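Local structure of putative immunoglobulin-blocking virulence protein (Mycoplasma mycoides subsp. capri, 7ADK) at residues 301-306 / 326-331; 178-183 / 305-310; 646-651 / 684-689. The protein probably binds host immunoglobulins and blocks their action as a virulence factor, working in a complex with a partner lipoprotein. All blocks are in the same frame, centred on the assembly; numbering follows the deposited sequence.

Contact 1 of 3, residues 301-306 / 326-331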
loop_
_atom_site.group_PDB
_atom_site.type_symbol
_atom_site.label_atom_id
_atom_site.label_comp_id
_atom_site.label_asym_id
_atom_site.label_seq_id
_atom_site.Cartn_x
_atom_site.Cartn_y
_atom_site.Cartn_z
ATOM N N SER A 301 19.597 -36.395 -28.453
ATOM C CA SER A 301 20.625 -35.688 -29.230
ATOM C C SER A 301 21.188 -34.435 -28.551
ATOM O O SER A 301 22.377 -34.169 -28.656
ATOM C CB SER A 301 20.029 -35.323 -30.596
ATOM O OG SER A 301 20.996 -34.878 -31.520
ATOM N N THR A 302 20.363 -33.663 -27.846
ATOM C CA THR A 302 20.792 -32.456 -27.122
ATOM C C THR A 302 21.534 -32.813 -25.842
ATOM O O THR A 302 22.646 -32.349 -25.621
ATOM C CB THR A 302 19.585 -31.574 -26.785
ATOM O OG1 THR A 302 18.630 -32.331 -26.086
ATOM C CG2 THR A 302 18.913 -31.016 -28.035
ATOM N N SER A 303 20.973 -33.699 -25.020
ATOM C CA SER A 303 21.598 -34.164 -23.781
ATOM C C SER A 303 22.906 -34.936 -23.985
ATOM O O SER A 303 23.703 -35.022 -23.059
ATOM C CB SER A 303 20.603 -34.985 -22.979
ATOM O OG SER A 303 19.599 -34.132 -22.487
ATOM N N GLU A 304 23.197 -35.447 -25.182
ATOM C CA GLU A 304 24.525 -35.967 -25.518
ATOM C C GLU A 304 25.591 -34.863 -25.693
ATOM O O GLU A 304 26.743 -35.053 -25.312
ATOM C CB GLU A 304 24.404 -36.849 -26.762
ATOM C CG GLU A 304 25.671 -37.614 -27.105
ATOM C CD GLU A 304 25.436 -38.636 -28.215
ATOM O OE1 GLU A 304 25.719 -39.839 -28.006
ATOM O OE2 GLU A 304 24.976 -38.248 -29.309
ATOM N N LYS A 305 25.230 -33.679 -26.200
ATOM C CA LYS A 305 26.177 -32.557 -26.333
ATOM C C LYS A 305 26.529 -31.897 -24.999
ATOM O O LYS A 305 27.683 -31.568 -24.767
ATOM C CB LYS A 305 25.734 -31.569 -27.434
ATOM C CG LYS A 305 24.944 -30.327 -27.000
ATOM C CD LYS A 305 24.342 -29.603 -28.200
ATOM C CE LYS A 305 23.500 -28.388 -27.837
ATOM N NZ LYS A 305 24.290 -27.241 -27.417
ATOM N N TYR A 306 25.606 -31.813 -24.048
ATOM C CA TYR A 306 25.938 -31.397 -22.679
ATOM C C TYR A 306 26.879 -32.387 -21.971
ATOM O O TYR A 306 27.782 -31.978 -21.244
ATOM C CB TYR A 306 24.666 -31.163 -21.878
ATOM C CG TYR A 306 23.960 -29.864 -22.193
ATOM C CD1 TYR A 306 23.145 -29.754 -23.323
ATOM C CD2 TYR A 306 24.097 -28.763 -21.334
ATOM C CE1 TYR A 306 22.451 -28.565 -23.585
ATOM C CE2 TYR A 306 23.403 -27.574 -21.591
ATOM C CZ TYR A 306 22.568 -27.476 -22.711
ATOM O OH TYR A 306 21.887 -26.336 -22.934
ATOM N N ILE A 326 16.181 -40.927 -23.511
ATOM C CA ILE A 326 16.272 -40.117 -22.294
ATOM C C ILE A 326 16.874 -38.744 -22.617
ATOM O O ILE A 326 17.927 -38.645 -23.241
ATOM C CB ILE A 326 17.074 -40.855 -21.205
ATOM C CG1 ILE A 326 16.414 -42.192 -20.831
ATOM C CG2 ILE A 326 17.245 -39.982 -19.964
ATOM C CD1 ILE A 326 17.212 -42.978 -19.793
ATOM N N ASP A 327 16.221 -37.688 -22.157
ATOM C CA ASP A 327 16.521 -36.272 -22.381
ATOM C C ASP A 327 16.349 -35.502 -21.060
ATOM O O ASP A 327 15.870 -36.071 -20.082
ATOM C CB ASP A 327 15.588 -35.767 -23.492
ATOM C CG ASP A 327 16.066 -34.485 -24.177
ATOM O OD1 ASP A 327 15.421 -34.083 -25.173
ATOM O OD2 ASP A 327 17.104 -33.918 -23.763
ATOM N N SER A 328 16.742 -34.235 -20.959
ATOM C CA SER A 328 16.522 -33.472 -19.720
ATOM C C SER A 328 16.336 -31.976 -19.934
ATOM O O SER A 328 16.650 -31.430 -20.987
ATOM C CB SER A 328 17.603 -33.766 -18.669
ATOM O OG SER A 328 18.798 -33.062 -18.883
ATOM N N ASN A 329 15.793 -31.319 -18.911
ATOM C CA ASN A 329 15.764 -29.864 -18.772
ATOM C C ASN A 329 16.754 -29.379 -17.688
ATOM O O ASN A 329 16.506 -28.388 -17.012
ATOM C CB ASN A 329 14.303 -29.400 -18.603
ATOM C CG ASN A 329 13.567 -29.969 -17.399
ATOM O OD1 ASN A 329 14.115 -30.228 -16.342
ATOM N ND2 ASN A 329 12.274 -30.169 -17.513
ATOM N N GLY A 330 17.858 -30.104 -17.478
ATOM C CA GLY A 330 18.821 -29.829 -16.409
ATOM C C GLY A 330 20.004 -30.794 -16.373
ATOM O O GLY A 330 19.832 -32.011 -16.473
ATOM N N TRP A 331 21.216 -30.240 -16.262
ATOM C CA TRP A 331 22.507 -30.946 -16.302
ATOM C C TRP A 331 23.468 -30.382 -15.250
ATOM O O TRP A 331 23.544 -29.173 -15.057
ATOM C CB TRP A 331 23.162 -30.882 -17.694
ATOM C CG TRP A 331 22.303 -31.196 -18.874
ATOM C CD1 TRP A 331 22.211 -32.396 -19.479
ATOM C CD2 TRP A 331 21.379 -30.320 -19.588
ATOM N NE1 TRP A 331 21.289 -32.329 -20.498
ATOM C CE2 TRP A 331 20.743 -31.076 -20.607
ATOM C CE3 TRP A 331 20.988 -28.968 -19.461
ATOM C CZ2 TRP A 331 19.774 -30.534 -21.450
ATOM C CZ3 TRP A 331 20.008 -28.417 -20.303
ATOM C CH2 TRP A 331 19.403 -29.194 -21.298
#
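The Y306 ring lies flat over the six-membered ring of W331. The stack is face to face, with ring centroids 3.7 Å apart and planes 8° from parallel. The two side chains cross at about a right angle. Y306 CE2 comes to 3.5 Å from W331 CE3. Y306 CB stands over the five-membered ring in a CH-pi contact. With CG beside the backbone N (chi1 -77°), the tyrosine ring swings over the six-membered ring, while CB stays over the five-membered one. The pair joins helix 301-308 to strand 326-332, the middle strand of a three-stranded antiparallel sheet. I313, on the neighbouring strand, also touches S303 and W331. On the other face of the indole sits S328 OG, which donates to G330 O. S303 works at the indole edge. W331 NE1 donates to S303 OG, which lies nearly in the indole plane (3.2 Å, 150° at the hydrogen). S303 OG in turn donates to D327 OD2 at 2.8 Å, on the anti side of the carboxylate. D327 OD2 also accepts S328 N, which approaches from above the carboxylate plane, with 2.8 Å between the two atoms.

Contact 2 of 3, residues 178-183 / 305-310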
loop_
_atom_site.group_PDB
_atom_site.type_symbol
_atom_site.label_atom_id
_atom_site.label_comp_id
_atom_site.label_asym_id
_atom_site.label_seq_id
_atom_site.Cartn_x
_atom_site.Cartn_y
_atom_site.Cartn_z
ATOM N N VAL A 178 34.871 -33.493 -23.034
ATOM C CA VAL A 178 34.895 -34.851 -22.482
ATOM C C VAL A 178 34.719 -35.861 -23.609
ATOM O O VAL A 178 33.789 -35.737 -24.410
ATOM C CB VAL A 178 33.780 -35.001 -21.434
ATOM C CG1 VAL A 178 33.683 -36.412 -20.879
ATOM C CG2 VAL A 178 34.021 -34.064 -20.260
ATOM N N LYS A 179 35.560 -36.900 -23.670
ATOM C CA LYS A 179 35.416 -37.973 -24.661
ATOM C C LYS A 179 34.288 -38.922 -24.248
ATOM O O LYS A 179 34.492 -39.882 -23.515
ATOM C CB LYS A 179 36.761 -38.681 -24.872
ATOM C CG LYS A 179 36.745 -39.770 -25.956
ATOM C CD LYS A 179 36.455 -39.264 -27.368
ATOM C CE LYS A 179 36.378 -40.420 -28.341
ATOM N NZ LYS A 179 36.159 -39.992 -29.710
ATOM N N VAL A 180 33.071 -38.639 -24.697
ATOM C CA VAL A 180 31.916 -39.512 -24.480
ATOM C C VAL A 180 32.098 -40.856 -25.193
ATOM O O VAL A 180 32.602 -40.929 -26.311
ATOM C CB VAL A 180 30.603 -38.797 -24.846
ATOM C CG1 VAL A 180 30.455 -38.516 -26.337
ATOM C CG2 VAL A 180 29.390 -39.596 -24.380
ATOM N N THR A 181 31.692 -41.940 -24.546
ATOM C CA THR A 181 31.775 -43.320 -25.044
ATOM C C THR A 181 30.491 -44.073 -24.721
ATOM O O THR A 181 29.748 -43.675 -23.820
ATOM C CB THR A 181 32.967 -44.076 -24.433
ATOM O OG1 THR A 181 32.829 -44.168 -23.037
ATOM C CG2 THR A 181 34.321 -43.459 -24.736
ATOM N N ASP A 182 30.238 -45.178 -25.428
ATOM C CA ASP A 182 29.044 -46.003 -25.218
ATOM C C ASP A 182 28.898 -46.386 -23.732
ATOM O O ASP A 182 27.846 -46.198 -23.127
ATOM C CB ASP A 182 29.081 -47.253 -26.125
ATOM C CG ASP A 182 29.319 -47.037 -27.637
ATOM O OD1 ASP A 182 28.986 -47.941 -28.432
ATOM O OD2 ASP A 182 29.848 -45.995 -28.060
ATOM N N LYS A 183 30.006 -46.817 -23.107
ATOM C CA LYS A 183 30.087 -47.209 -21.687
ATOM C C LYS A 183 29.708 -46.075 -20.717
ATOM O O LYS A 183 29.020 -46.322 -19.729
ATOM C CB LYS A 183 31.491 -47.774 -21.377
ATOM C CG LYS A 183 31.489 -49.164 -20.727
ATOM C CD LYS A 183 31.113 -50.318 -21.669
ATOM C CE LYS A 183 32.218 -50.641 -22.673
ATOM N NZ LYS A 183 31.891 -51.765 -23.541
ATOM N N LYS A 305 25.230 -33.679 -26.200
ATOM C CA LYS A 305 26.177 -32.557 -26.333
ATOM C C LYS A 305 26.529 -31.897 -24.999
ATOM O O LYS A 305 27.683 -31.568 -24.767
ATOM C CB LYS A 305 25.734 -31.569 -27.434
ATOM C CG LYS A 305 24.944 -30.327 -27.000
ATOM C CD LYS A 305 24.342 -29.603 -28.200
ATOM C CE LYS A 305 23.500 -28.388 -27.837
ATOM N NZ LYS A 305 24.290 -27.241 -27.417
ATOM N N TYR A 306 25.606 -31.813 -24.048
ATOM C CA TYR A 306 25.938 -31.397 -22.679
ATOM C C TYR A 306 26.879 -32.387 -21.971
ATOM O O TYR A 306 27.782 -31.978 -21.244
ATOM C CB TYR A 306 24.666 -31.163 -21.878
ATOM C CG TYR A 306 23.960 -29.864 -22.193
ATOM C CD1 TYR A 306 23.145 -29.754 -23.323
ATOM C CD2 TYR A 306 24.097 -28.763 -21.334
ATOM C CE1 TYR A 306 22.451 -28.565 -23.585
ATOM C CE2 TYR A 306 23.403 -27.574 -21.591
ATOM C CZ TYR A 306 22.568 -27.476 -22.711
ATOM O OH TYR A 306 21.887 -26.336 -22.934
ATOM N N LEU A 307 26.750 -33.682 -22.248
ATOM C CA LEU A 307 27.686 -34.700 -21.789
ATOM C C LEU A 307 29.093 -34.539 -22.403
ATOM O O LEU A 307 30.068 -34.720 -21.680
ATOM C CB LEU A 307 27.057 -36.078 -22.043
ATOM C CG LEU A 307 27.870 -37.286 -21.566
ATOM C CD1 LEU A 307 28.109 -37.244 -20.064
ATOM C CD2 LEU A 307 27.110 -38.571 -21.883
ATOM N N GLU A 308 29.224 -34.129 -23.674
ATOM C CA GLU A 308 30.514 -33.722 -24.272
ATOM C C GLU A 308 31.134 -32.468 -23.619
ATOM O O GLU A 308 32.354 -32.378 -23.517
ATOM C CB GLU A 308 30.370 -33.496 -25.783
ATOM C CG GLU A 308 30.144 -34.780 -26.579
ATOM C CD GLU A 308 29.848 -34.554 -28.065
ATOM O OE1 GLU A 308 29.445 -33.450 -28.479
ATOM O OE2 GLU A 308 30.030 -35.493 -28.862
ATOM N N LYS A 309 30.326 -31.527 -23.112
ATOM C CA LYS A 309 30.771 -30.419 -22.238
ATOM C C LYS A 309 31.053 -30.858 -20.791
ATOM O O LYS A 309 31.534 -30.060 -19.995
ATOM C CB LYS A 309 29.751 -29.271 -22.277
ATOM C CG LYS A 309 29.747 -28.507 -23.603
ATOM C CD LYS A 309 28.598 -27.511 -23.742
ATOM C CE LYS A 309 28.611 -26.422 -22.696
ATOM N NZ LYS A 309 27.569 -25.423 -22.900
ATOM N N GLY A 310 30.795 -32.119 -20.452
ATOM C CA GLY A 310 31.061 -32.725 -19.147
ATOM C C GLY A 310 29.978 -32.551 -18.081
ATOM O O GLY A 310 30.254 -32.810 -16.911
#
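A Schellman motif closes helix 301-308 at G310, and V178 and V180 pack against this helix end. G310 has a positive phi of 86°, and its N bonds back to L307 O in the last turn. The partner segment links strand 174-178 to helix 182-194. It turns sharply at K179, the centre of an inverse gamma turn, in which V180 N makes a weak bond to V178 O. CB of V178 and CB of V180 both point at helix 301-308, while K179 points away. One backbone bond crosses the contact. V178 N donates to E308 O at 2.8 Å, with the donor tilted 17° from the carbonyl plane. This carbonyl lies in the last turn of the helix. V178 CB sits over the same helix end, with L307 O 3.7 Å away. The V178 methyl CG2 lies against G310 CA (3.4 Å), where the glycine has no side chain. V178 also touches V139 and A141 of strand 138-144 and is buried. V180 divides its two methyls between two helix residues. V180 CG1 meets E308 CG at 3.8 Å, and the two side chains cross at a slant. L307 CG is anti to its backbone N (chi1 -177°), and this carries the leucine end toward V180 and on to L184 and V188 of helix 182-194. The V180 and L307 side chains meet at about a right angle, with V180 CG2 3.5 Å from L307 CD2.

Contact 3 of 3, residues 646-651 / 684-689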
loop_
_atom_site.group_PDB
_atom_site.type_symbol
_atom_site.label_atom_id
_atom_site.label_comp_id
_atom_site.label_asym_id
_atom_site.label_seq_id
_atom_site.Cartn_x
_atom_site.Cartn_y
_atom_site.Cartn_z
ATOM N N ASN A 646 14.004 20.741 -6.727
ATOM C CA ASN A 646 13.611 21.600 -5.614
ATOM C C ASN A 646 12.384 22.471 -5.943
ATOM O O ASN A 646 11.645 22.899 -5.058
ATOM C CB ASN A 646 14.861 22.463 -5.361
ATOM C CG ASN A 646 14.930 23.166 -4.023
ATOM O OD1 ASN A 646 13.990 23.269 -3.276
ATOM N ND2 ASN A 646 16.077 23.658 -3.664
ATOM N N GLU A 647 12.159 22.725 -7.228
ATOM C CA GLU A 647 11.141 23.601 -7.804
ATOM C C GLU A 647 10.346 22.848 -8.876
ATOM O O GLU A 647 10.784 21.804 -9.346
ATOM C CB GLU A 647 11.794 24.846 -8.419
ATOM C CG GLU A 647 12.385 25.838 -7.407
ATOM C CD GLU A 647 13.882 25.708 -7.107
ATOM O OE1 GLU A 647 14.651 25.105 -7.888
ATOM O OE2 GLU A 647 14.307 26.244 -6.057
ATOM N N SER A 648 9.186 23.373 -9.277
ATOM C CA SER A 648 8.311 22.801 -10.316
ATOM C C SER A 648 8.951 22.724 -11.707
ATOM O O SER A 648 8.485 21.981 -12.559
ATOM C CB SER A 648 7.028 23.619 -10.407
ATOM O OG SER A 648 7.312 24.940 -10.827
ATOM N N TYR A 649 10.015 23.487 -11.937
ATOM C CA TYR A 649 10.823 23.480 -13.142
ATOM C C TYR A 649 12.135 22.726 -12.912
ATOM O O TYR A 649 12.794 22.883 -11.890
ATOM C CB TYR A 649 11.046 24.921 -13.626
ATOM C CG TYR A 649 11.650 25.880 -12.617
ATOM C CD1 TYR A 649 10.820 26.638 -11.774
ATOM C CD2 TYR A 649 13.041 26.025 -12.530
ATOM C CE1 TYR A 649 11.384 27.529 -10.844
ATOM C CE2 TYR A 649 13.609 26.923 -11.605
ATOM C CZ TYR A 649 12.780 27.676 -10.755
ATOM O OH TYR A 649 13.327 28.547 -9.869
ATOM N N PHE A 650 12.552 21.905 -13.867
ATOM C CA PHE A 650 13.911 21.383 -13.880
ATOM C C PHE A 650 14.838 22.414 -14.530
ATOM O O PHE A 650 14.916 22.517 -15.749
ATOM C CB PHE A 650 13.936 20.016 -14.573
ATOM C CG PHE A 650 15.325 19.441 -14.741
ATOM C CD1 PHE A 650 16.123 19.193 -13.613
ATOM C CD2 PHE A 650 15.835 19.188 -16.023
ATOM C CE1 PHE A 650 17.426 18.703 -13.772
ATOM C CE2 PHE A 650 17.135 18.699 -16.181
ATOM C CZ PHE A 650 17.930 18.459 -15.054
ATOM N N GLU A 651 15.522 23.207 -13.717
ATOM C CA GLU A 651 16.500 24.185 -14.179
ATOM C C GLU A 651 17.770 23.479 -14.648
ATOM O O GLU A 651 18.353 22.670 -13.921
ATOM C CB GLU A 651 16.766 25.218 -13.071
ATOM C CG GLU A 651 17.405 26.529 -13.544
ATOM C CD GLU A 651 18.919 26.485 -13.755
ATOM O OE1 GLU A 651 19.616 25.630 -13.170
ATOM O OE2 GLU A 651 19.438 27.351 -14.489
ATOM N N ASN A 684 7.415 18.208 -11.122
ATOM C CA ASN A 684 8.052 18.704 -12.351
ATOM C C ASN A 684 7.126 18.813 -13.575
ATOM O O ASN A 684 7.533 18.564 -14.708
ATOM C CB ASN A 684 9.305 17.888 -12.658
ATOM C CG ASN A 684 10.129 17.716 -11.424
ATOM O OD1 ASN A 684 10.807 18.613 -10.971
ATOM N ND2 ASN A 684 10.016 16.591 -10.780
ATOM N N THR A 685 5.854 19.135 -13.340
ATOM C CA THR A 685 4.824 19.348 -14.363
ATOM C C THR A 685 4.845 20.777 -14.913
ATOM O O THR A 685 4.094 21.104 -15.831
ATOM C CB THR A 685 3.430 18.971 -13.835
ATOM O OG1 THR A 685 3.072 19.774 -12.734
ATOM C CG2 THR A 685 3.366 17.512 -13.375
ATOM N N THR A 686 5.726 21.644 -14.418
ATOM C CA THR A 686 6.241 22.784 -15.199
ATOM C C THR A 686 7.493 22.339 -15.980
ATOM O O THR A 686 7.984 21.217 -15.867
ATOM C CB THR A 686 6.427 24.023 -14.293
ATOM O OG1 THR A 686 5.152 24.417 -13.852
ATOM C CG2 THR A 686 7.014 25.284 -14.930
ATOM N N SER A 687 7.966 23.183 -16.879
ATOM C CA SER A 687 8.926 22.839 -17.915
ATOM C C SER A 687 10.321 22.428 -17.439
ATOM O O SER A 687 10.745 22.707 -16.323
ATOM C CB SER A 687 9.096 24.079 -18.801
ATOM O OG SER A 687 7.848 24.656 -19.117
ATOM N N ILE A 688 11.111 21.897 -18.367
ATOM C CA ILE A 688 12.566 22.030 -18.284
ATOM C C ILE A 688 12.899 23.499 -18.575
ATOM O O ILE A 688 12.648 23.981 -19.681
ATOM C CB ILE A 688 13.260 21.098 -19.287
ATOM C CG1 ILE A 688 12.939 19.636 -18.939
ATOM C CG2 ILE A 688 14.772 21.358 -19.309
ATOM C CD1 ILE A 688 13.633 18.631 -19.846
ATOM N N ARG A 689 13.455 24.221 -17.605
ATOM C CA ARG A 689 13.939 25.590 -17.789
ATOM C C ARG A 689 15.368 25.536 -18.300
ATOM O O ARG A 689 16.264 25.110 -17.580
ATOM C CB ARG A 689 13.795 26.366 -16.473
ATOM C CG ARG A 689 14.469 27.752 -16.500
ATOM C CD ARG A 689 14.350 28.537 -15.190
ATOM N NE ARG A 689 12.966 28.925 -14.854
ATOM C CZ ARG A 689 12.625 29.726 -13.862
ATOM N NH1 ARG A 689 13.498 30.332 -13.117
ATOM N NH2 ARG A 689 11.381 29.939 -13.583
#
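F650 O accepts the backbone N of R689 at 2.9 Å, and I688 CA adds a CA-H...O contact to the same oxygen. The bond belongs to a parallel sheet of three short strands, 650-652, 688-690 and 720-722, in which 688-690 is the middle one. F650 N in turn donates to S687 O (3.2 Å), so F650 is bonded to the residues on both sides of its bridge partner I688. Before the strands proper, T686 N makes a weak bond to S648 O. N684 CA also meets S648 O, in a CA-H...O contact at 3.3 Å. F650 and I688 lie side by side on one face of the sheet, with F650 CD2 4.1 Å from I688 CG2. Helix 698-709 packs on this face through Y707, which touches both residues. E651 and R689 point to the other face, where E651 CG passes 4.0 Å from R689 CD. The E651 carboxylate is turned to S691, its hydrogen-bond partner. In the loops ahead of the two strands, E647 makes a salt bridge to K687 of the lipoprotein chain, and T685 OG1 is hydrogen-bonded to E258 O of that chain. The Y649 ring has E647 CB over the rim of one face and the R689 guanidinium flat over the centre of the other, planes 4° apart. A bend at chi3 of R689 (-66°) turns the guanidinium onto the ring. The stack is also a cation-pi contact, with R689 CZ 3.7 Å from the Y649 ring centroid, nearly along its normal.

In the fold
Contacts 1 and 2 use the same helix, 301-308. Their segments overlap at K305 and Y306, but Y306 works in contact 1 alone; contact 2 uses L307, E308 and G310. Their centres are about 11 Å apart. Contact 1 fixes the helix to a strand of the antiparallel sheet through a ring stack and a serine-centred polar chain. Contact 2 holds its end to the strand 174-178 link through valines and one backbone bond. Contact 3 lies on the opposite side of the chain's centre, its centre about 58 Å from that of contact 1. It joins neighbouring parallel strands by backbone bonds and a cation-pi stack. All three are partly buried. Contact 3 alone is touched by the lipoprotein chain, at its loop end.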